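Local coordinates for 3-keto-5-aminohexanoate cleavage protein (Archaeoglobus fulgidus, PDB 3LOT) that probably catalyses zinc-dependent cleavage of 3-keto-5-aminohexanoate or a related beta-keto acid, at residues E66-I71 / A101-A106; G255-G260 / E281-I286; G90-I95 / P139-M144; G16-P21 / F121-L126. All blocks are in the same frame, centred on the assembly; numbering follows the deposited sequence.

Contact 1: residues E66-I71 / A101-A106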
# COMPACT_ATOMS: atom_id res chain seq x y z
N GLU D 66 26.72 1.05 -36.84
CA GLU D 66 26.63 0.28 -38.08
C GLU D 66 26.07 -1.13 -37.88
O GLU D 66 25.39 -1.64 -38.79
CB GLU D 66 27.94 0.24 -38.83
CG GLU D 66 28.30 1.62 -39.49
CD GLU D 66 27.13 2.64 -39.65
OE1 GLU D 66 26.07 2.31 -40.27
OE2 GLU D 66 27.31 3.79 -39.17
N VAL D 67 26.30 -1.69 -36.70
CA VAL D 67 25.72 -3.00 -36.37
C VAL D 67 24.23 -2.85 -36.08
O VAL D 67 23.38 -3.59 -36.60
CB VAL D 67 26.49 -3.68 -35.18
CG1 VAL D 67 25.87 -5.04 -34.83
CG2 VAL D 67 28.01 -3.86 -35.56
N PHE D 68 23.90 -1.87 -35.26
CA PHE D 68 22.49 -1.45 -35.21
C PHE D 68 21.84 -1.22 -36.57
O PHE D 68 20.71 -1.66 -36.80
CB PHE D 68 22.31 -0.19 -34.38
CG PHE D 68 22.28 -0.45 -32.92
CD1 PHE D 68 21.14 -0.97 -32.33
CD2 PHE D 68 23.38 -0.16 -32.14
CE1 PHE D 68 21.07 -1.19 -30.97
CE2 PHE D 68 23.35 -0.37 -30.78
CZ PHE D 68 22.18 -0.90 -30.18
N ARG D 69 22.54 -0.50 -37.44
CA ARG D 69 21.93 -0.12 -38.71
C ARG D 69 21.61 -1.39 -39.51
O ARG D 69 20.50 -1.53 -40.06
CB ARG D 69 22.78 0.84 -39.51
CG ARG D 69 22.01 1.40 -40.72
CD ARG D 69 22.83 2.30 -41.57
NE ARG D 69 23.62 3.26 -40.82
CZ ARG D 69 23.17 4.42 -40.34
NH1 ARG D 69 21.89 4.78 -40.49
NH2 ARG D 69 24.01 5.23 -39.70
N TYR D 70 22.56 -2.32 -39.52
CA TYR D 70 22.37 -3.58 -40.20
C TYR D 70 21.19 -4.37 -39.63
O TYR D 70 20.33 -4.80 -40.39
CB TYR D 70 23.66 -4.41 -40.18
CG TYR D 70 23.52 -5.77 -40.79
CD1 TYR D 70 23.72 -5.98 -42.17
CD2 TYR D 70 23.21 -6.86 -40.00
CE1 TYR D 70 23.59 -7.26 -42.72
CE2 TYR D 70 23.06 -8.10 -40.52
CZ TYR D 70 23.23 -8.32 -41.88
OH TYR D 70 23.10 -9.61 -42.36
N ILE D 71 21.19 -4.58 -38.32
CA ILE D 71 20.14 -5.35 -37.65
C ILE D 71 18.74 -4.77 -37.90
O ILE D 71 17.81 -5.47 -38.31
CB ILE D 71 20.37 -5.42 -36.13
CG1 ILE D 71 21.66 -6.18 -35.83
CG2 ILE D 71 19.21 -6.11 -35.44
CD1 ILE D 71 22.07 -6.19 -34.39
N ALA D 101 23.66 7.34 -26.86
CA ALA D 101 22.54 8.02 -27.53
C ALA D 101 22.70 8.16 -29.05
O ALA D 101 21.72 8.45 -29.75
CB ALA D 101 22.30 9.40 -26.94
N LYS D 102 23.91 7.93 -29.57
CA LYS D 102 24.21 8.21 -31.00
C LYS D 102 23.39 7.40 -32.00
O LYS D 102 23.22 7.80 -33.16
CB LYS D 102 25.68 7.94 -31.29
CG LYS D 102 26.58 8.90 -30.60
CD LYS D 102 28.03 8.69 -30.99
CE LYS D 102 28.86 9.99 -30.81
NZ LYS D 102 30.26 9.60 -30.41
N VAL D 103 22.89 6.26 -31.55
CA VAL D 103 22.02 5.45 -32.36
C VAL D 103 20.76 6.22 -32.75
O VAL D 103 20.22 5.96 -33.81
CB VAL D 103 21.67 4.10 -31.63
CG1 VAL D 103 20.68 4.29 -30.48
CG2 VAL D 103 21.15 3.10 -32.61
N VAL D 104 20.33 7.21 -31.94
CA VAL D 104 19.04 7.90 -32.18
C VAL D 104 19.14 8.86 -33.39
O VAL D 104 18.31 8.76 -34.29
CB VAL D 104 18.44 8.50 -30.89
CG1 VAL D 104 17.21 9.34 -31.18
CG2 VAL D 104 18.08 7.35 -29.89
N PRO D 105 20.18 9.69 -33.48
CA PRO D 105 20.33 10.51 -34.67
C PRO D 105 20.79 9.73 -35.91
O PRO D 105 20.42 10.08 -37.04
CB PRO D 105 21.38 11.54 -34.25
CG PRO D 105 22.05 10.93 -33.07
CD PRO D 105 20.96 10.24 -32.37
N ALA D 106 21.56 8.67 -35.71
CA ALA D 106 21.96 7.80 -36.82
C ALA D 106 20.77 7.07 -37.45
O ALA D 106 20.60 7.06 -38.68
CB ALA D 106 23.04 6.83 -36.38
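One face of the Phe68 ring carries methyl CG2 of Val103, while the guanidinium of Arg69 meets the backbone oxygen of Ala106 at its edge. The methyl does not sit above the ring centre but is displaced toward the root of the side chain, with Val103 CG2 3.7 Å from Phe68 CG and 4.1 Å from the ring centroid, 23° off the normal. This is a CH-pi contact, and the two side chains cross at about a right angle. A branched valine suits the place, since its CG2 lies anti to the backbone N and projects onto the flat ring.

The edge of the guanidinium is shared by two oxygens. Arg69 NE donates to Glu66 OE1 (2.7 Å), almost in the guanidinium plane and on the syn lone pair of the carboxylate, which makes a salt bridge three residues apart on the same helix. Arg69 NH1 donates to Ala106 O (3.2 Å, N-H...O angle 157°), coming from above the carbonyl plane. The chain is extended through its first two torsions and then bends about CG-CD (chi3 -45°), which lets arginine span the gap, and the glutamate limits its rotation. Small Ala106 leaves room for this, its CB lying 3.8 Å from Arg69 NH2.

Asn313 ND2 is a second donor to Ala106 O. Phe68 also packs on Ala53 of strand 48-54, and Val104 turns to helix 154-166. The contact thus joins helix 65-78, which follows strand 48-54 in the barrel, to the short helix 103-107 that precedes strand 111-115.

Contact 2: residues G255-G260 / E281-I286; sequences GDVRVG and EKMVRI
In the outer layer of the TIM barrel, where the helices pack on the strands, Met283 of helix 276-289 reaches down to Val257 and Val259 of strand 256-259. Met283 is present as selenomethionine. The two valines are two residues apart, so both point to the helix, whereas Arg258 between them points away.

Val257 and Met283 approach tip to tip: Val257 CG1 touches Met283 CG at 3.8 Å, and the other methyl, Val257 CG2, lies 4.0 Å from Met283 SE. Val259 meets the base of the same chain at a slant, its CG1 being 4.0 Å from Met283 CB. The long side chain leaves the helix with CG anti to the backbone N (chi1 -174°) and then turns at chi2 (64°), which brings the selenium alongside Val257. An unbranched, flexible residue can bend in this way and touch both beta-branched valines, CG meeting a methyl of each. The interface is wholly apolar and buried, and no hydrogen bond crosses it.

Backbone bonds tie Val257 and Val259 to strand 7-13, and Asp256 forms salt bridges with Arg198 and Arg3. From the same helix, Lys282 and Arg285 form salt bridges with Glu289 of the second subunit. The arrangement is that of the last beta-alpha unit of a TIM barrel: the strand that closes the cylinder against the first one, covered by the helix that follows it.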
# COMPACT_ATOMS: atom_id res chain seq x y z
N GLY D 255 -1.67 -3.03 -17.53
CA GLY D 255 -0.42 -2.74 -18.19
C GLY D 255 -0.08 -3.61 -19.40
O GLY D 255 -0.75 -4.60 -19.71
N ASP D 256 1.00 -3.23 -20.05
CA ASP D 256 1.63 -4.00 -21.10
C ASP D 256 2.78 -4.80 -20.52
O ASP D 256 3.20 -4.59 -19.38
CB ASP D 256 2.09 -3.07 -22.23
CG ASP D 256 0.92 -2.35 -22.90
OD1 ASP D 256 -0.11 -3.00 -23.14
OD2 ASP D 256 1.03 -1.13 -23.17
N VAL D 257 3.28 -5.74 -21.31
CA VAL D 257 4.25 -6.69 -20.85
C VAL D 257 5.42 -6.86 -21.84
O VAL D 257 5.25 -6.79 -23.07
CB VAL D 257 3.58 -8.01 -20.56
CG1 VAL D 257 2.84 -8.56 -21.83
CG2 VAL D 257 4.61 -9.02 -20.03
N ARG D 258 6.61 -7.07 -21.27
CA ARG D 258 7.82 -7.38 -22.01
C ARG D 258 8.34 -8.71 -21.54
O ARG D 258 8.32 -9.00 -20.30
CB ARG D 258 8.90 -6.31 -21.79
CG ARG D 258 10.25 -6.62 -22.40
CD ARG D 258 11.17 -5.41 -22.42
NE ARG D 258 12.46 -5.69 -21.80
CZ ARG D 258 13.47 -4.84 -21.75
NH1 ARG D 258 13.40 -3.64 -22.35
NH2 ARG D 258 14.57 -5.20 -21.14
N VAL D 259 8.75 -9.53 -22.51
CA VAL D 259 9.35 -10.83 -22.28
C VAL D 259 10.63 -10.85 -23.13
O VAL D 259 11.03 -9.83 -23.70
CB VAL D 259 8.39 -11.99 -22.64
CG1 VAL D 259 7.15 -11.94 -21.76
CG2 VAL D 259 8.00 -11.98 -24.17
N GLY D 260 11.32 -11.97 -23.18
CA GLY D 260 12.47 -12.05 -24.08
C GLY D 260 13.72 -12.50 -23.36
O GLY D 260 13.81 -12.37 -22.12
N GLU D 281 5.11 -16.79 -27.29
CA GLU D 281 3.94 -17.68 -27.42
C GLU D 281 3.27 -17.93 -26.08
O GLU D 281 2.05 -17.92 -26.00
CB GLU D 281 4.33 -19.01 -28.06
CG GLU D 281 4.81 -18.81 -29.46
CD GLU D 281 5.57 -19.99 -30.07
OE1 GLU D 281 5.94 -20.97 -29.39
OE2 GLU D 281 5.77 -19.93 -31.30
N LYS D 282 4.07 -18.17 -25.05
CA LYS D 282 3.55 -18.37 -23.67
C LYS D 282 2.78 -17.16 -23.14
O LYS D 282 1.67 -17.30 -22.60
CB LYS D 282 4.70 -18.70 -22.73
CG LYS D 282 4.29 -18.97 -21.28
CD LYS D 282 5.48 -19.55 -20.53
CE LYS D 282 5.10 -20.13 -19.20
NZ LYS D 282 4.37 -21.38 -19.42
N MSE D 283 3.36 -15.98 -23.30
CA MSE D 283 2.76 -14.80 -22.73
C MSE D 283 1.47 -14.51 -23.51
O MSE D 283 0.48 -14.12 -22.90
CB MSE D 283 3.72 -13.62 -22.77
CG MSE D 283 3.19 -12.37 -22.05
SE MSE D 283 2.95 -12.70 -20.11
CE MSE D 283 1.28 -12.08 -20.09
N VAL D 284 1.47 -14.76 -24.82
CA VAL D 284 0.26 -14.60 -25.67
C VAL D 284 -0.86 -15.56 -25.26
O VAL D 284 -2.02 -15.16 -25.18
CB VAL D 284 0.55 -14.67 -27.18
CG1 VAL D 284 -0.75 -14.70 -28.03
CG2 VAL D 284 1.46 -13.45 -27.63
N ARG D 285 -0.50 -16.80 -24.93
CA ARG D 285 -1.49 -17.72 -24.38
C ARG D 285 -2.13 -17.17 -23.11
O ARG D 285 -3.35 -17.26 -22.95
CB ARG D 285 -0.86 -19.08 -24.12
CG ARG D 285 -0.61 -19.88 -25.40
CD ARG D 285 -0.37 -21.34 -25.10
NE ARG D 285 0.83 -21.55 -24.29
CZ ARG D 285 2.07 -21.68 -24.76
NH1 ARG D 285 2.34 -21.62 -26.06
NH2 ARG D 285 3.07 -21.87 -23.92
N ILE D 286 -1.32 -16.58 -22.21
CA ILE D 286 -1.85 -16.08 -20.94
C ILE D 286 -2.72 -14.84 -21.21
O ILE D 286 -3.82 -14.70 -20.70
CB ILE D 286 -0.67 -15.72 -19.98
CG1 ILE D 286 0.08 -17.01 -19.57
CG2 ILE D 286 -1.15 -14.93 -18.75
CD1 ILE D 286 1.44 -16.71 -18.86

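Contact 3: residues G90-I95 / P139-M144; sequences GGTLGI and PEYLEM
Tyr141 of helix 137-144 stretches across to Thr92 and Leu93, which lie in the loop after strand 82-85, at the end of the TIM barrel where the zinc site is found. Tyrosine loses the most surface in this contact, and it is gripped at its far end: Tyr141 OH and Thr92 OG1 form a hydrogen bond of 2.7 Å, in which either hydroxyl could be the donor. The threonine oxygen comes to the edge of the ring, in its plane. Thr92 has its OG1 between the backbone N and the carbonyl carbon (chi1 53°), which directs the hydroxyl at the phenol. Threonine suits the site because it offers this polar atom on a short, branched stem; its side chain also packs on Phe121.

Leu93 supplies the apolar side. Its CG lies 3.8 Å from Tyr141 CE1, and the two side chains cross at about a right angle, so that leucine packs against the CE1 corner of the ring while threonine bonds the hydroxyl. Tyr141 OH makes a further, weak hydrogen bond with Ala17 O, which brings in the loop after strand 7-13. The side chain of Thr92 is about 9 Å from the zinc ion, so the contact belongs to the surroundings of the metal site and not to its ligands.

The turn that presents Thr92 and Leu93 is itself tied back, for Gly90 O accepts from both Leu93 N and Ile95 N, on opposite faces of its plane. A water completes the join, donating to Thr92 O at 2.9 Å and to Tyr141 O at 3.0 Å.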
# COMPACT_ATOMS: atom_id res chain seq x y z
N GLY D 90 25.57 -0.80 -23.14
CA GLY D 90 26.90 -0.18 -22.92
C GLY D 90 27.07 0.47 -21.54
O GLY D 90 28.21 0.74 -21.09
N GLY D 91 25.94 0.79 -20.90
CA GLY D 91 25.97 1.54 -19.69
C GLY D 91 26.63 0.73 -18.59
O GLY D 91 27.32 1.32 -17.73
N THR D 92 26.42 -0.59 -18.63
CA THR D 92 27.00 -1.55 -17.66
C THR D 92 28.49 -1.79 -17.95
O THR D 92 29.16 -2.51 -17.21
CB THR D 92 26.26 -2.95 -17.63
OG1 THR D 92 26.19 -3.49 -18.96
CG2 THR D 92 24.84 -2.84 -17.07
N LEU D 93 28.98 -1.23 -19.06
CA LEU D 93 30.42 -1.21 -19.36
C LEU D 93 30.94 0.22 -19.14
O LEU D 93 32.04 0.56 -19.56
CB LEU D 93 30.71 -1.69 -20.80
CG LEU D 93 30.36 -3.13 -21.27
CD1 LEU D 93 29.00 -3.13 -22.00
CD2 LEU D 93 31.40 -3.71 -22.17
N GLY D 94 30.16 1.08 -18.49
CA GLY D 94 30.64 2.43 -18.17
C GLY D 94 30.56 3.42 -19.32
O GLY D 94 31.12 4.53 -19.22
N ILE D 95 29.85 3.08 -20.40
CA ILE D 95 29.74 3.96 -21.59
C ILE D 95 28.73 5.07 -21.29
O ILE D 95 27.61 4.76 -20.87
CB ILE D 95 29.27 3.18 -22.90
CG1 ILE D 95 30.32 2.14 -23.33
CG2 ILE D 95 28.94 4.16 -24.06
CD1 ILE D 95 29.90 1.34 -24.55
N PRO D 139 33.70 -13.36 -17.92
CA PRO D 139 33.78 -13.17 -16.47
C PRO D 139 34.37 -11.80 -16.11
O PRO D 139 34.03 -11.21 -15.07
CB PRO D 139 34.70 -14.30 -16.02
CG PRO D 139 35.52 -14.65 -17.22
CD PRO D 139 34.58 -14.45 -18.37
N GLU D 140 35.23 -11.27 -16.94
CA GLU D 140 35.71 -9.91 -16.75
C GLU D 140 34.56 -8.87 -16.74
O GLU D 140 34.48 -8.01 -15.83
CB GLU D 140 36.70 -9.58 -17.84
CG GLU D 140 37.16 -8.14 -17.75
CD GLU D 140 38.52 -7.90 -18.38
OE1 GLU D 140 38.97 -8.77 -19.17
OE2 GLU D 140 39.14 -6.83 -18.08
N TYR D 141 33.67 -8.96 -17.71
CA TYR D 141 32.50 -8.11 -17.78
C TYR D 141 31.63 -8.20 -16.52
O TYR D 141 31.23 -7.19 -15.93
CB TYR D 141 31.68 -8.48 -19.01
CG TYR D 141 30.32 -7.86 -19.05
CD1 TYR D 141 30.16 -6.47 -19.11
CD2 TYR D 141 29.19 -8.65 -19.04
CE1 TYR D 141 28.88 -5.90 -19.15
CE2 TYR D 141 27.92 -8.10 -19.08
CZ TYR D 141 27.77 -6.73 -19.13
OH TYR D 141 26.49 -6.20 -19.16
N LEU D 142 31.35 -9.42 -16.10
CA LEU D 142 30.48 -9.62 -14.96
C LEU D 142 31.13 -9.01 -13.68
O LEU D 142 30.46 -8.31 -12.91
CB LEU D 142 30.18 -11.12 -14.79
CG LEU D 142 29.48 -11.87 -15.94
CD1 LEU D 142 29.37 -13.34 -15.54
CD2 LEU D 142 28.09 -11.26 -16.26
N GLU D 143 32.41 -9.29 -13.46
CA GLU D 143 33.15 -8.71 -12.34
C GLU D 143 33.17 -7.20 -12.33
O GLU D 143 33.02 -6.58 -11.27
CB GLU D 143 34.60 -9.20 -12.34
CG GLU D 143 35.46 -8.62 -11.21
CD GLU D 143 34.86 -8.77 -9.80
OE1 GLU D 143 34.12 -9.76 -9.52
OE2 GLU D 143 35.10 -7.85 -8.97
N MSE D 144 33.39 -6.60 -13.50
CA MSE D 144 33.47 -5.17 -13.58
C MSE D 144 32.20 -4.45 -13.25
O MSE D 144 32.27 -3.32 -12.75
CB MSE D 144 34.04 -4.73 -14.92
CG MSE D 144 35.53 -4.96 -14.88
SE MSE D 144 36.40 -4.65 -16.55
CE MSE D 144 38.26 -5.31 -16.21
O HOH W 1 31.31 -4.35 -16.87

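Contact 4: residues G16-P21 / F121-L126; sequences GAIHTP and FAIHPL
Ile123, which packs against Ile18, is held by its own backbone turn: its O accepts a hydrogen bond from Leu126 N at 3.0 Å. No hydrogen bond crosses between the two loops, and their meeting is apolar.

Ile18 is the wedge, its two branches serving different partners. CG1 and CD1 approach the far end of the Phe121 ring, with Ile18 CG1 3.8 Å from Phe121 CE1, the two side chains coming from opposite directions. The other branch, Ile18 CG2, lies anti to the backbone N and meets Ile123 CG2 at 3.9 Å. Isoleucine, forked at CB, can touch both partners at once, one with each branch. Its chi2 of 12° nearly eclipses CD1 with CA, a torsion that would cost some strain.

Ile123 CD1 comes within 3.7 Å of Ile18 O, a buried oxygen that has no hydrogen-bonding partner in the model. On the far side of 121-126, Ala122 and His124 pack on Phe154 of the third subunit. The side chain of Ile18 lies about 7 Å from the zinc ion and about 6 Å from those of its ligands His52 and Glu262. Loops that follow the strands and gather round the active site are characteristic of the C-terminal end of a TIM barrel, and here that end carries the zinc.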
# COMPACT_ATOMS: atom_id res chain seq x y z
N GLY D 16 19.76 -8.12 -25.26
CA GLY D 16 20.32 -7.35 -24.17
C GLY D 16 21.83 -7.32 -24.10
O GLY D 16 22.54 -7.62 -25.11
N ALA D 17 22.29 -6.98 -22.90
CA ALA D 17 23.67 -6.82 -22.57
C ALA D 17 24.04 -7.52 -21.26
O ALA D 17 25.22 -7.48 -20.86
CB ALA D 17 24.00 -5.33 -22.50
N ILE D 18 23.07 -8.14 -20.60
CA ILE D 18 23.31 -8.70 -19.27
C ILE D 18 23.80 -10.13 -19.39
O ILE D 18 24.89 -10.46 -18.92
CB ILE D 18 22.07 -8.58 -18.35
CG1 ILE D 18 21.87 -7.13 -17.87
CG2 ILE D 18 22.22 -9.46 -17.16
CD1 ILE D 18 22.71 -6.01 -18.54
N HIS D 19 23.00 -10.96 -20.05
CA HIS D 19 23.36 -12.36 -20.26
C HIS D 19 24.55 -12.49 -21.21
O HIS D 19 24.78 -11.66 -22.08
CB HIS D 19 22.14 -13.18 -20.74
CG HIS D 19 20.99 -13.16 -19.79
ND1 HIS D 19 19.70 -12.82 -20.18
CD2 HIS D 19 20.93 -13.38 -18.46
CE1 HIS D 19 18.90 -12.87 -19.13
NE2 HIS D 19 19.63 -13.20 -18.07
N THR D 20 25.36 -13.50 -21.00
CA THR D 20 26.53 -13.70 -21.85
C THR D 20 26.39 -15.04 -22.59
O THR D 20 25.65 -15.90 -22.13
CB THR D 20 27.82 -13.61 -21.07
OG1 THR D 20 27.97 -14.74 -20.18
CG2 THR D 20 27.91 -12.27 -20.28
N PRO D 21 27.08 -15.23 -23.73
CA PRO D 21 26.92 -16.43 -24.57
C PRO D 21 27.01 -17.75 -23.88
O PRO D 21 26.23 -18.68 -24.17
CB PRO D 21 28.09 -16.32 -25.54
CG PRO D 21 28.22 -14.85 -25.70
CD PRO D 21 28.04 -14.30 -24.35
N PHE D 121 24.22 -1.26 -10.99
CA PHE D 121 23.60 -2.22 -11.86
C PHE D 121 24.58 -3.36 -11.95
O PHE D 121 25.45 -3.34 -12.77
CB PHE D 121 23.31 -1.60 -13.23
CG PHE D 121 22.38 -2.41 -14.07
CD1 PHE D 121 22.57 -3.79 -14.24
CD2 PHE D 121 21.32 -1.80 -14.73
CE1 PHE D 121 21.70 -4.52 -15.06
CE2 PHE D 121 20.46 -2.55 -15.52
CZ PHE D 121 20.65 -3.88 -15.68
N ALA D 122 24.44 -4.32 -11.01
CA ALA D 122 25.46 -5.31 -10.71
C ALA D 122 25.00 -6.73 -11.00
O ALA D 122 23.92 -7.14 -10.56
CB ALA D 122 25.90 -5.16 -9.20
N ILE D 123 25.81 -7.44 -11.79
CA ILE D 123 25.63 -8.87 -12.10
C ILE D 123 26.81 -9.75 -11.73
O ILE D 123 26.87 -10.91 -12.10
CB ILE D 123 25.27 -9.06 -13.57
CG1 ILE D 123 26.38 -8.53 -14.52
CG2 ILE D 123 23.91 -8.39 -13.81
CD1 ILE D 123 25.92 -8.48 -16.00
N HIS D 124 27.74 -9.21 -10.96
CA HIS D 124 28.84 -10.01 -10.45
C HIS D 124 28.42 -11.28 -9.71
O HIS D 124 29.19 -12.23 -9.75
CB HIS D 124 29.83 -9.19 -9.61
CG HIS D 124 29.25 -8.61 -8.35
ND1 HIS D 124 28.45 -7.48 -8.35
CD2 HIS D 124 29.36 -8.99 -7.06
CE1 HIS D 124 28.08 -7.21 -7.12
NE2 HIS D 124 28.62 -8.10 -6.31
N PRO D 125 27.23 -11.33 -9.07
CA PRO D 125 26.83 -12.61 -8.44
C PRO D 125 26.67 -13.83 -9.40
O PRO D 125 26.76 -14.99 -8.96
CB PRO D 125 25.49 -12.25 -7.79
CG PRO D 125 25.64 -10.79 -7.48
CD PRO D 125 26.29 -10.26 -8.69
N LEU D 126 26.42 -13.57 -10.68
CA LEU D 126 26.38 -14.63 -11.71
C LEU D 126 27.64 -15.45 -11.82
O LEU D 126 27.59 -16.58 -12.33
CB LEU D 126 26.05 -14.05 -13.08
CG LEU D 126 24.66 -13.45 -13.15
CD1 LEU D 126 24.40 -12.74 -14.49
CD2 LEU D 126 23.66 -14.56 -12.86

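In the fold
From the N terminus, the loop 16-21 after strand 7-13 waits for 121-126 to complete contact 4, a closure of about a hundred residues. Contact 1 forms wholly within that span, when 101-106 returns to helix 65-78. Contact 3 opens at 90-95, before contact 1 has closed, and ends at 139-144, so it crosses both contact 1 and contact 4. Contacts 3 and 4 also touch in space, through Tyr141 and Leu142 against Ile123, and bind three loops at the zinc end of the barrel. Contact 2 comes later in the chain, joining the last barrel strand to its helix, on the opposite side of the chain's centre from contacts 1 and 3.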